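PDB 4LQ8: Sca-family protein from Rickettsia rickettsii, which probably takes part in interactions with host cell components as the rickettsial surface cell antigen 4, of which this chain is the N-terminal head portion. Local coordinates for residues E29-G33 with K250-A256; S62-T66 with G235-L239; T203-T207 with Q217-Y221; L230-S236 with E265-P271; K280-G286 with L328-I334. One frame throughout, in Å; residues are numbered along the deposited sequence.

Contact 1: residues E29-G33 with K250-A256; sequences EADDG and KPSKDKA
The ammonium nitrogen of Lys250 is gripped by two oxygens of the first modelled residues of the chain: NZ lies 2.9 Å from Glu29 OE1, in a salt bridge, and 2.9 Å from Ala30 O. The contact joins two irregular segments of the head domain, the lead-in to strand 33-37 and the loop between strands 236-245 and 258-265. The two bonds differ in approach. Ala30 O is met almost head-on, with a C=O...NZ angle of 163°, whereas Glu29 OE1 is reached from well above the carboxylate plane, the two side chains crossing at about a right angle. Bends at the third and fourth torsions of Lys250 curl the end of the chain so that NZ reaches both acceptors. Asp31 OD1 stands 4.5 Å from Lys250 NZ, too far for an ion pair, but probably adds to the negative field around it.

A backbone bond from Ala30 N to Pro251 O, nearly straight at 168°, ties the two backbones together. Lys253 adds a further bond, its NZ 2.9 Å from Glu29 O and above the carbonyl plane. Farther along, the Asp32 carboxylate is held by Arg222, Trp171 and the backbone of Val242, just ahead of strand 33-37. Ala30 itself is buried, and its CB is pressed to within 3.5 Å of Ala256 CB, a close approach for two methyl groups.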
# COMPACT_ATOMS: atom_id res chain seq x y z
N GLU A 29 18.24 -9.28 -3.66
CA GLU A 29 16.91 -9.26 -4.29
C GLU A 29 15.80 -9.41 -3.24
O GLU A 29 15.84 -10.33 -2.41
CB GLU A 29 16.79 -10.33 -5.39
CG GLU A 29 15.84 -9.94 -6.51
CD GLU A 29 15.67 -10.94 -7.64
OE1 GLU A 29 15.32 -12.11 -7.36
OE2 GLU A 29 15.80 -10.53 -8.82
N ALA A 30 14.84 -8.46 -3.23
CA ALA A 30 13.73 -8.47 -2.28
C ALA A 30 12.74 -9.57 -2.60
O ALA A 30 12.72 -10.09 -3.71
CB ALA A 30 13.03 -7.13 -2.29
N ASP A 31 11.92 -9.95 -1.62
CA ASP A 31 10.96 -11.02 -1.81
C ASP A 31 9.62 -10.70 -1.20
O ASP A 31 9.51 -9.77 -0.41
CB ASP A 31 11.50 -12.31 -1.17
CG ASP A 31 11.12 -13.58 -1.88
OD1 ASP A 31 10.11 -13.56 -2.66
OD2 ASP A 31 11.80 -14.61 -1.67
N ASP A 32 8.58 -11.48 -1.57
CA ASP A 32 7.26 -11.38 -0.98
C ASP A 32 7.36 -12.04 0.38
O ASP A 32 8.10 -13.01 0.52
CB ASP A 32 6.22 -12.09 -1.86
CG ASP A 32 6.04 -11.50 -3.25
OD1 ASP A 32 6.27 -10.29 -3.41
OD2 ASP A 32 5.70 -12.26 -4.17
N GLY A 33 6.67 -11.49 1.36
CA GLY A 33 6.67 -11.98 2.74
C GLY A 33 5.27 -12.18 3.30
O GLY A 33 4.30 -11.57 2.82
N LYS A 250 12.08 -8.36 -9.84
CA LYS A 250 12.08 -7.83 -8.48
C LYS A 250 13.20 -6.82 -8.26
O LYS A 250 14.26 -6.95 -8.86
CB LYS A 250 12.12 -8.98 -7.44
CG LYS A 250 10.85 -9.84 -7.49
CD LYS A 250 10.69 -10.83 -6.35
CE LYS A 250 11.50 -12.10 -6.50
NZ LYS A 250 12.84 -11.98 -5.86
N PRO A 251 12.98 -5.74 -7.48
CA PRO A 251 14.08 -4.79 -7.25
C PRO A 251 15.03 -5.33 -6.19
O PRO A 251 14.75 -6.38 -5.58
CB PRO A 251 13.34 -3.56 -6.70
CG PRO A 251 12.18 -4.14 -5.94
CD PRO A 251 11.78 -5.38 -6.68
N SER A 252 16.13 -4.62 -5.92
CA SER A 252 17.02 -5.05 -4.85
C SER A 252 16.37 -4.67 -3.50
O SER A 252 15.51 -3.78 -3.44
CB SER A 252 18.40 -4.40 -4.98
OG SER A 252 18.31 -2.99 -4.88
N LYS A 253 16.76 -5.37 -2.42
CA LYS A 253 16.30 -5.15 -1.05
C LYS A 253 16.41 -3.68 -0.64
O LYS A 253 15.53 -3.20 0.05
CB LYS A 253 17.12 -6.02 -0.06
CG LYS A 253 16.61 -7.44 0.09
CD LYS A 253 17.55 -8.25 0.99
CE LYS A 253 17.04 -9.63 1.32
NZ LYS A 253 17.15 -10.57 0.17
N ASP A 254 17.49 -2.98 -1.08
CA ASP A 254 17.73 -1.57 -0.73
C ASP A 254 16.78 -0.56 -1.35
O ASP A 254 16.64 0.53 -0.81
CB ASP A 254 19.19 -1.17 -1.04
CG ASP A 254 20.16 -1.57 0.07
OD1 ASP A 254 19.92 -1.21 1.24
OD2 ASP A 254 21.16 -2.27 -0.24
N LYS A 255 16.14 -0.90 -2.48
CA LYS A 255 15.22 -0.02 -3.20
C LYS A 255 13.76 -0.49 -3.12
O LYS A 255 12.87 0.19 -3.63
CB LYS A 255 15.63 0.05 -4.69
CG LYS A 255 16.95 0.78 -4.93
CD LYS A 255 17.22 0.93 -6.42
CE LYS A 255 18.55 1.58 -6.71
NZ LYS A 255 18.56 3.03 -6.39
N ALA A 256 13.53 -1.65 -2.50
CA ALA A 256 12.24 -2.32 -2.43
C ALA A 256 11.16 -1.63 -1.62
O ALA A 256 11.37 -1.27 -0.47
CB ALA A 256 12.41 -3.73 -1.92

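Contact 2: residues S62-T66 with G235-L239; sequences SDPIT and GSMHL
A histidine joined to the carboxylate that caps a helix is the striking feature here: His238 NE2 donates to Asp63 OD2 at 2.7 Å, while the other oxygen of the same aspartate receives backbone N-H groups from the first turn of helix 64-90. Asp63 is the N-cap residue. Its CG is placed between its own backbone N and carbonyl carbon (chi1 79°), which brings the carboxylate back over the helix start. Ile65 N, at 3.0 Å, and Thr66 N, at 3.3 Å, reach Asp63 OD1 from opposite faces of the carboxylate plane. OD2 uses its syn lone pair and lies in the plane of the imidazole, although the two flat groups are turned 63° apart. Held by the helix N-H groups and the ring, the carboxylate probably has little freedom to rotate, and the helix N-terminus probably stabilises its negative charge.

Ile65 lies over one face of the imidazole, its CB 3.5 Å from the His238 ring centroid and almost on the normal, a CH-pi contact. Thr66 OG1 approaches the ring edge, 3.3 Å from His238 CE1, and is hydrogen-bonded to Glu264. His238 ND1 is hydrogen-bonded to ND1 of His262, so both ring nitrogens have partners. Helix 64-90 thus begins against strand 236-245, which runs between strands 33-37 and 258-265; Ile35 and His262 of these neighbours also touch Ile65.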
# COMPACT_ATOMS: atom_id res chain seq x y z
N SER A 62 -5.85 -3.77 17.59
CA SER A 62 -4.95 -4.26 16.55
C SER A 62 -3.79 -5.13 17.05
O SER A 62 -3.42 -5.08 18.23
CB SER A 62 -4.42 -3.11 15.71
OG SER A 62 -3.41 -2.37 16.38
N ASP A 63 -3.19 -5.90 16.14
CA ASP A 63 -2.05 -6.74 16.48
C ASP A 63 -0.71 -5.97 16.23
O ASP A 63 -0.75 -4.85 15.71
CB ASP A 63 -2.15 -8.12 15.78
CG ASP A 63 -1.79 -8.26 14.31
OD1 ASP A 63 -0.91 -7.52 13.84
OD2 ASP A 63 -2.24 -9.23 13.69
N PRO A 64 0.47 -6.52 16.64
CA PRO A 64 1.73 -5.76 16.47
C PRO A 64 2.14 -5.43 15.04
O PRO A 64 2.81 -4.42 14.85
CB PRO A 64 2.78 -6.64 17.17
CG PRO A 64 2.01 -7.56 18.03
CD PRO A 64 0.72 -7.81 17.31
N ILE A 65 1.75 -6.25 14.04
CA ILE A 65 2.11 -5.98 12.65
C ILE A 65 1.33 -4.78 12.14
O ILE A 65 1.93 -3.86 11.59
CB ILE A 65 1.93 -7.22 11.72
CG1 ILE A 65 2.50 -8.55 12.36
CG2 ILE A 65 2.47 -6.98 10.31
CD1 ILE A 65 3.80 -8.55 12.96
N THR A 66 0.00 -4.81 12.28
CA THR A 66 -0.90 -3.74 11.85
C THR A 66 -0.47 -2.43 12.52
O THR A 66 -0.33 -1.42 11.82
CB THR A 66 -2.33 -4.08 12.21
OG1 THR A 66 -2.61 -5.42 11.80
CG2 THR A 66 -3.35 -3.11 11.60
N GLY A 235 -7.95 -17.30 12.11
CA GLY A 235 -6.62 -16.72 12.27
C GLY A 235 -6.40 -15.33 11.70
O GLY A 235 -7.33 -14.65 11.28
N SER A 236 -5.13 -14.91 11.72
CA SER A 236 -4.65 -13.63 11.22
C SER A 236 -3.64 -13.90 10.12
O SER A 236 -3.03 -14.98 10.08
CB SER A 236 -3.97 -12.84 12.33
OG SER A 236 -4.87 -12.64 13.41
N MET A 237 -3.46 -12.93 9.24
CA MET A 237 -2.56 -13.05 8.10
C MET A 237 -2.07 -11.68 7.68
O MET A 237 -2.86 -10.75 7.57
CB MET A 237 -3.35 -13.75 6.97
CG MET A 237 -2.67 -13.81 5.62
SD MET A 237 -3.72 -14.64 4.39
CE MET A 237 -4.95 -13.42 4.10
N HIS A 238 -0.76 -11.54 7.46
CA HIS A 238 -0.18 -10.29 6.98
C HIS A 238 0.62 -10.59 5.73
O HIS A 238 1.39 -11.55 5.71
CB HIS A 238 0.68 -9.59 8.04
CG HIS A 238 -0.09 -9.29 9.29
ND1 HIS A 238 -0.79 -8.11 9.44
CD2 HIS A 238 -0.25 -10.04 10.40
CE1 HIS A 238 -1.35 -8.18 10.63
NE2 HIS A 238 -1.06 -9.33 11.24
N LEU A 239 0.40 -9.81 4.68
CA LEU A 239 1.02 -10.01 3.39
C LEU A 239 1.82 -8.82 2.98
O LEU A 239 1.36 -7.69 3.15
CB LEU A 239 -0.05 -10.27 2.32
CG LEU A 239 -1.06 -11.41 2.60
CD1 LEU A 239 -2.13 -11.42 1.52
CD2 LEU A 239 -0.34 -12.78 2.69

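Contact 3: residues T203-T207 with Q217-Y221; sequences TKPFT and QISSY
Ile218 N donates to Phe206 O at 2.8 Å in a bond that is nearly linear at both ends, with a C=O...N angle of 179°. The return bond of this antiparallel hydrogen-bonded pair, from Phe206 N to Ile218 O, is weak at 3.4 Å. Toward Lys204, beyond the paired residues, the two segments are bridged by a water, lying 2.9 Å from Lys204 O and 2.7 Å from Ile218 O. At the other end, beside the non-hydrogen-bonded pair Thr207 and Gln217, another water joins Thr207 OG1 to the amide nitrogen NE2 of Gln217, at the end of its extended chain.

The side chains of Phe206 and Ile218 lie side by side on the same face of the sheet. A chi1 of 65° brings the Phe206 ring across to the neighbouring strand, where Ile218 CB sits over the ring face, 3.8 Å from its centroid and offset toward the rim. Tyr221 reaches the ring's edge, its CE2 3.7 Å from Phe206 CE2, with the two planes inclined at 68°. Ile292 touches both aromatic residues, and Ile301 and Thr303 touch Ile218. The arrangement is that of a beta hairpin within a six-stranded antiparallel sheet, in which strand 206-209 lies between strand 215-224 and the outermost strand 335-336.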
# COMPACT_ATOMS: atom_id res chain seq x y z
N THR A 203 1.54 -10.16 -21.96
CA THR A 203 1.09 -9.93 -23.34
C THR A 203 0.26 -8.66 -23.54
O THR A 203 -0.40 -8.52 -24.57
CB THR A 203 0.35 -11.17 -23.88
OG1 THR A 203 -0.83 -11.37 -23.08
CG2 THR A 203 1.21 -12.43 -23.88
N LYS A 204 0.29 -7.75 -22.57
CA LYS A 204 -0.43 -6.49 -22.70
C LYS A 204 0.53 -5.31 -22.43
O LYS A 204 0.42 -4.63 -21.39
CB LYS A 204 -1.68 -6.49 -21.79
CG LYS A 204 -2.66 -5.40 -22.16
CD LYS A 204 -3.95 -5.43 -21.35
CE LYS A 204 -4.66 -4.11 -21.57
NZ LYS A 204 -6.04 -4.14 -21.06
N PRO A 205 1.52 -5.05 -23.32
CA PRO A 205 2.44 -3.92 -23.04
C PRO A 205 1.69 -2.58 -23.09
O PRO A 205 0.68 -2.42 -23.81
CB PRO A 205 3.47 -4.01 -24.18
CG PRO A 205 2.75 -4.72 -25.30
CD PRO A 205 1.83 -5.70 -24.61
N PHE A 206 2.18 -1.63 -22.31
CA PHE A 206 1.66 -0.27 -22.30
C PHE A 206 2.77 0.67 -21.88
O PHE A 206 3.74 0.25 -21.23
CB PHE A 206 0.42 -0.15 -21.38
CG PHE A 206 0.66 -0.39 -19.92
CD1 PHE A 206 1.00 0.66 -19.07
CD2 PHE A 206 0.55 -1.67 -19.38
CE1 PHE A 206 1.25 0.44 -17.73
CE2 PHE A 206 0.79 -1.89 -18.02
CZ PHE A 206 1.10 -0.83 -17.20
N THR A 207 2.63 1.94 -22.23
CA THR A 207 3.57 2.99 -21.86
C THR A 207 2.90 3.98 -20.90
O THR A 207 1.74 4.37 -21.09
CB THR A 207 4.11 3.71 -23.12
OG1 THR A 207 4.87 2.77 -23.87
CG2 THR A 207 4.99 4.92 -22.78
N GLN A 217 8.05 1.94 -20.86
CA GLN A 217 7.23 0.81 -21.26
C GLN A 217 7.20 -0.22 -20.14
O GLN A 217 8.25 -0.60 -19.62
CB GLN A 217 7.71 0.15 -22.55
CG GLN A 217 6.68 -0.92 -23.00
CD GLN A 217 7.02 -1.57 -24.29
OE1 GLN A 217 7.61 -2.65 -24.31
NE2 GLN A 217 6.62 -0.96 -25.40
N ILE A 218 5.99 -0.69 -19.79
CA ILE A 218 5.78 -1.77 -18.82
C ILE A 218 5.58 -3.00 -19.69
O ILE A 218 4.57 -3.11 -20.38
CB ILE A 218 4.57 -1.51 -17.87
CG1 ILE A 218 4.71 -0.19 -17.06
CG2 ILE A 218 4.29 -2.74 -16.95
CD1 ILE A 218 5.94 -0.06 -16.11
N SER A 219 6.55 -3.90 -19.71
CA SER A 219 6.46 -5.10 -20.54
C SER A 219 5.90 -6.30 -19.76
O SER A 219 5.50 -7.28 -20.36
CB SER A 219 7.80 -5.41 -21.19
OG SER A 219 8.82 -5.51 -20.22
N SER A 220 5.83 -6.20 -18.42
CA SER A 220 5.26 -7.27 -17.60
C SER A 220 4.89 -6.72 -16.24
O SER A 220 5.59 -5.86 -15.71
CB SER A 220 6.25 -8.43 -17.45
OG SER A 220 5.68 -9.53 -16.77
N TYR A 221 3.78 -7.23 -15.67
CA TYR A 221 3.33 -6.85 -14.34
C TYR A 221 2.51 -8.01 -13.78
O TYR A 221 2.19 -8.94 -14.52
CB TYR A 221 2.51 -5.52 -14.34
CG TYR A 221 1.17 -5.60 -15.05
CD1 TYR A 221 0.02 -5.99 -14.36
CD2 TYR A 221 1.06 -5.29 -16.40
CE1 TYR A 221 -1.22 -6.06 -15.00
CE2 TYR A 221 -0.18 -5.35 -17.05
CZ TYR A 221 -1.31 -5.71 -16.34
OH TYR A 221 -2.51 -5.85 -16.99
O HOH W 1 2.56 -4.71 -19.50
O HOH W 2 2.12 -7.18 -20.39
O HOH W 3 4.17 0.35 -24.91

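Contact 4: residues L230-S236 with E265-P271; sequences LDQADGS and EGPNGKP
The beta turn linking strands 258-265 and 271-277, a type I turn from Gly266 to Gly269, packs against the loop that leads into strand 236-245. Here Gly235 N donates to Gly269 O at 3.0 Å, nearly in line with the carbonyl. Both glycines have positive phi. The two backbones run close together, Asp234 CA lying 3.1 Å from Gly269 O in a CA-H...O contact. Within the turn, Asn268 OD1 accepts from Lys270 N, forming an Asx turn.

Lys270 bends at chi2 (-60°) and lays its aliphatic chain along the opposing loop, CB passing 3.5 Å from Leu230 O. Its NZ then binds two oxygens: the backbone Gln232 O at 2.8 Å, with a nearly straight C=O...NZ angle of 175°, and Asp234 OD1 at 3.0 Å in a salt bridge. Pro271 sets its ring between Leu230 and Gly235 O, with Ala233 O beside CD, and its CG lies 3.3 Å from Gly235 O; Tyr263 and Leu193 also touch this proline. A water joins Leu230 N to Pro271 O. Where strand 236-245 begins and strand 258-265 ends, Ser236 OG accepts the backbone N-H of Glu265, with OG 3.1 Å from N.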
# COMPACT_ATOMS: atom_id res chain seq x y z
N LEU A 230 -13.03 -13.42 4.22
CA LEU A 230 -12.57 -14.80 4.27
C LEU A 230 -13.56 -15.64 5.06
O LEU A 230 -14.15 -15.15 6.03
CB LEU A 230 -11.15 -14.88 4.84
CG LEU A 230 -10.05 -14.24 3.96
CD1 LEU A 230 -9.92 -12.73 4.26
CD2 LEU A 230 -8.73 -14.91 4.16
N ASP A 231 -13.80 -16.88 4.59
CA ASP A 231 -14.75 -17.80 5.21
C ASP A 231 -14.17 -19.21 5.35
O ASP A 231 -14.90 -20.19 5.29
CB ASP A 231 -16.08 -17.80 4.41
CG ASP A 231 -16.01 -18.26 2.95
OD1 ASP A 231 -14.89 -18.46 2.43
OD2 ASP A 231 -17.09 -18.39 2.32
N GLN A 232 -12.84 -19.32 5.52
CA GLN A 232 -12.20 -20.64 5.65
C GLN A 232 -11.67 -20.84 7.09
O GLN A 232 -12.47 -20.70 8.01
CB GLN A 232 -11.15 -20.86 4.55
CG GLN A 232 -11.78 -20.93 3.17
CD GLN A 232 -10.76 -20.72 2.09
OE1 GLN A 232 -10.03 -21.63 1.71
NE2 GLN A 232 -10.66 -19.49 1.60
N ALA A 233 -10.39 -21.17 7.30
CA ALA A 233 -9.84 -21.36 8.66
C ALA A 233 -9.73 -20.05 9.43
O ALA A 233 -9.66 -18.97 8.84
CB ALA A 233 -8.47 -22.02 8.59
N ASP A 234 -9.71 -20.17 10.76
CA ASP A 234 -9.57 -19.06 11.70
C ASP A 234 -8.13 -18.56 11.72
O ASP A 234 -7.21 -19.32 11.42
CB ASP A 234 -9.95 -19.54 13.12
CG ASP A 234 -11.42 -19.83 13.37
OD1 ASP A 234 -12.25 -19.60 12.46
OD2 ASP A 234 -11.75 -20.26 14.49
N GLY A 235 -7.95 -17.30 12.11
CA GLY A 235 -6.62 -16.72 12.27
C GLY A 235 -6.40 -15.33 11.70
O GLY A 235 -7.33 -14.65 11.28
N SER A 236 -5.13 -14.91 11.72
CA SER A 236 -4.65 -13.63 11.22
C SER A 236 -3.64 -13.90 10.12
O SER A 236 -3.03 -14.98 10.08
CB SER A 236 -3.97 -12.84 12.33
OG SER A 236 -4.87 -12.64 13.41
N GLU A 265 -7.79 -11.70 13.09
CA GLU A 265 -8.87 -12.58 13.55
C GLU A 265 -10.05 -11.74 14.02
O GLU A 265 -9.91 -10.95 14.96
CB GLU A 265 -8.35 -13.51 14.66
CG GLU A 265 -9.26 -14.70 14.91
CD GLU A 265 -8.73 -15.79 15.83
OE1 GLU A 265 -7.55 -16.17 15.70
OE2 GLU A 265 -9.53 -16.32 16.64
N GLY A 266 -11.17 -11.86 13.30
CA GLY A 266 -12.40 -11.14 13.60
C GLY A 266 -13.23 -11.78 14.72
O GLY A 266 -12.77 -12.73 15.36
N PRO A 267 -14.47 -11.27 14.97
CA PRO A 267 -15.30 -11.85 16.05
C PRO A 267 -15.71 -13.30 15.82
O PRO A 267 -15.81 -14.06 16.78
CB PRO A 267 -16.51 -10.90 16.13
CG PRO A 267 -16.12 -9.67 15.35
CD PRO A 267 -15.15 -10.14 14.31
N ASN A 268 -15.92 -13.69 14.54
CA ASN A 268 -16.30 -15.04 14.11
C ASN A 268 -15.08 -16.00 13.98
O ASN A 268 -15.26 -17.19 13.66
CB ASN A 268 -17.08 -14.98 12.78
CG ASN A 268 -16.35 -14.35 11.60
OD1 ASN A 268 -15.25 -13.79 11.73
ND2 ASN A 268 -16.95 -14.42 10.43
N GLY A 269 -13.87 -15.48 14.22
CA GLY A 269 -12.62 -16.21 14.12
C GLY A 269 -11.93 -16.06 12.78
O GLY A 269 -10.73 -16.33 12.66
N LYS A 270 -12.67 -15.62 11.76
CA LYS A 270 -12.15 -15.46 10.41
C LYS A 270 -11.24 -14.24 10.25
O LYS A 270 -11.52 -13.20 10.87
CB LYS A 270 -13.31 -15.38 9.38
CG LYS A 270 -14.37 -16.48 9.50
CD LYS A 270 -13.82 -17.89 9.32
CE LYS A 270 -14.85 -18.93 9.72
NZ LYS A 270 -14.19 -20.18 10.19
N PRO A 271 -10.19 -14.31 9.38
CA PRO A 271 -9.34 -13.12 9.14
C PRO A 271 -10.18 -12.00 8.54
O PRO A 271 -11.00 -12.24 7.65
CB PRO A 271 -8.29 -13.61 8.14
CG PRO A 271 -8.34 -15.11 8.21
CD PRO A 271 -9.74 -15.47 8.56
O HOH W 4 -13.33 -11.60 6.47

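Contact 5: residues K280-G286 with L328-I334; sequences KPLKFAG and LSQAEDI
Lys283 leans across to the neighbouring strand and places its NZ between two side chains, 2.8 Å from Gln330 OE1 and 2.8 Å from Glu332 OE2, the latter a salt bridge. All three chains bend at chi2, which draws their polar ends together over the same face of the sheet. The amide oxygen is met in its carbonyl plane; the carboxylate oxygen is met on its anti side, 20° out of plane. The aliphatic parts follow, with Glu332 CG 3.8 Å from Lys283 CD, and Tyr294 of the adjacent strand touches both residues.

Strands 282-285 and 329-332 run parallel, 26° apart, at one end of the mixed sheet. Backbone bonds alternate across the pair, Leu282 and Phe284 each donating and accepting, and Gly286 N closes the ladder on Glu332 O. Helix 308-320, one of the elements between them in sequence, packs on the face carrying Leu282, Phe284, Ser329 and Ala331.

On this helix-covered face the Phe284 ring presents its edge to Ser329, with Phe284 CE2 3.6 Å from Ser329 OG; that hydroxyl is hydrogen-bonded to Asp327, and Tyr311 of the helix meets the ring. At the start of the pair, Lys280 crosses Leu328 at about a right angle, its CD 3.8 Å from Leu328 CB. At the far end Ile334 turns back on Ala285, CG2 lying 3.8 Å from Ala285 CB.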
# COMPACT_ATOMS: atom_id res chain seq x y z
N LYS A 280 3.15 6.17 -1.38
CA LYS A 280 2.17 7.20 -1.75
C LYS A 280 2.84 8.41 -2.44
O LYS A 280 3.98 8.70 -2.12
CB LYS A 280 1.35 7.68 -0.51
CG LYS A 280 0.40 6.64 0.10
CD LYS A 280 -0.67 6.14 -0.89
CE LYS A 280 -1.76 5.30 -0.26
NZ LYS A 280 -1.33 3.90 -0.01
N PRO A 281 2.14 9.15 -3.34
CA PRO A 281 0.78 8.88 -3.85
C PRO A 281 0.81 7.63 -4.76
O PRO A 281 1.80 7.37 -5.44
CB PRO A 281 0.44 10.17 -4.62
CG PRO A 281 1.76 10.64 -5.12
CD PRO A 281 2.74 10.32 -4.01
N LEU A 282 -0.26 6.86 -4.74
CA LEU A 282 -0.37 5.67 -5.59
C LEU A 282 -0.98 6.06 -6.96
O LEU A 282 -1.94 6.83 -7.00
CB LEU A 282 -1.28 4.64 -4.87
CG LEU A 282 -1.34 3.23 -5.46
CD1 LEU A 282 0.04 2.57 -5.47
CD2 LEU A 282 -2.29 2.38 -4.66
N LYS A 283 -0.41 5.58 -8.06
CA LYS A 283 -0.99 5.86 -9.38
C LYS A 283 -1.62 4.57 -9.93
O LYS A 283 -1.26 3.48 -9.51
CB LYS A 283 0.07 6.39 -10.39
CG LYS A 283 0.96 7.55 -9.93
CD LYS A 283 0.16 8.80 -9.69
CE LYS A 283 1.01 10.04 -9.66
NZ LYS A 283 0.14 11.24 -9.60
N PHE A 284 -2.51 4.72 -10.91
CA PHE A 284 -3.14 3.61 -11.62
C PHE A 284 -2.92 3.85 -13.09
O PHE A 284 -3.07 4.98 -13.58
CB PHE A 284 -4.64 3.45 -11.28
CG PHE A 284 -4.79 2.90 -9.88
CD1 PHE A 284 -4.58 1.55 -9.62
CD2 PHE A 284 -5.06 3.75 -8.81
CE1 PHE A 284 -4.66 1.05 -8.31
CE2 PHE A 284 -5.17 3.25 -7.51
CZ PHE A 284 -4.95 1.91 -7.27
N ALA A 285 -2.50 2.79 -13.79
CA ALA A 285 -2.21 2.81 -15.21
C ALA A 285 -3.53 2.69 -15.99
O ALA A 285 -3.89 1.62 -16.45
CB ALA A 285 -1.24 1.67 -15.55
N GLY A 286 -4.25 3.80 -16.12
CA GLY A 286 -5.55 3.83 -16.79
C GLY A 286 -6.65 4.13 -15.78
O GLY A 286 -6.37 4.31 -14.59
N LEU A 328 -5.36 8.49 -1.17
CA LEU A 328 -4.14 9.11 -1.76
C LEU A 328 -3.69 8.48 -3.11
O LEU A 328 -2.53 8.11 -3.28
CB LEU A 328 -2.97 9.14 -0.73
CG LEU A 328 -3.22 9.77 0.65
CD1 LEU A 328 -1.95 9.72 1.51
CD2 LEU A 328 -3.71 11.22 0.52
N SER A 329 -4.64 8.33 -4.05
CA SER A 329 -4.35 7.72 -5.34
C SER A 329 -4.94 8.48 -6.51
O SER A 329 -5.87 9.26 -6.34
CB SER A 329 -4.76 6.25 -5.36
OG SER A 329 -6.15 6.14 -5.62
N GLN A 330 -4.35 8.31 -7.70
CA GLN A 330 -4.82 9.02 -8.89
C GLN A 330 -4.68 8.11 -10.11
O GLN A 330 -3.61 7.54 -10.34
CB GLN A 330 -4.01 10.33 -9.14
CG GLN A 330 -3.94 11.35 -7.99
CD GLN A 330 -2.79 11.13 -7.02
OE1 GLN A 330 -1.61 11.06 -7.41
NE2 GLN A 330 -3.09 11.08 -5.72
N ALA A 331 -5.75 8.02 -10.91
CA ALA A 331 -5.71 7.30 -12.18
C ALA A 331 -4.93 8.21 -13.14
O ALA A 331 -5.09 9.43 -13.11
CB ALA A 331 -7.11 7.06 -12.70
N GLU A 332 -4.02 7.62 -13.91
CA GLU A 332 -3.19 8.38 -14.84
C GLU A 332 -3.36 7.86 -16.23
O GLU A 332 -3.85 6.75 -16.42
CB GLU A 332 -1.70 8.32 -14.42
CG GLU A 332 -1.37 9.01 -13.11
CD GLU A 332 -1.51 10.53 -13.05
OE1 GLU A 332 -1.80 11.15 -14.10
OE2 GLU A 332 -1.33 11.09 -11.95
N ASP A 333 -2.97 8.67 -17.21
CA ASP A 333 -3.08 8.34 -18.62
C ASP A 333 -2.01 7.34 -19.06
O ASP A 333 -0.88 7.36 -18.57
CB ASP A 333 -2.95 9.63 -19.43
CG ASP A 333 -3.69 9.60 -20.74
OD1 ASP A 333 -4.55 8.70 -20.92
OD2 ASP A 333 -3.43 10.49 -21.58
N ILE A 334 -2.37 6.44 -19.98
CA ILE A 334 -1.43 5.46 -20.53
C ILE A 334 -1.71 5.25 -22.01
O ILE A 334 -2.78 5.62 -22.49
CB ILE A 334 -1.38 4.11 -19.76
CG1 ILE A 334 -2.72 3.34 -19.84
CG2 ILE A 334 -0.88 4.26 -18.32
CD1 ILE A 334 -2.52 1.76 -19.59

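Overall arrangement
Contacts 2 and 4 lie on one side of the chain's centre: their own centres are about 12 Å apart, they share Gly235 and Ser236, and Met237 CE packs 4.1 Å from Leu230 CD2. Contacts 3 and 5 meet on the other side, where Phe206 CE1 lies 3.5 Å from Ala285 CB, joining the six-stranded antiparallel sheet to the end of the mixed sheet. Contact 1 touches neither group; its centre is about 20 to 22 Å from those of contacts 2, 3 and 5. It nevertheless leads by chain into the mixed sheet that contacts 2 and 5 also reach. The largest separation is between contacts 3 and 4, with centres about 37 Å apart.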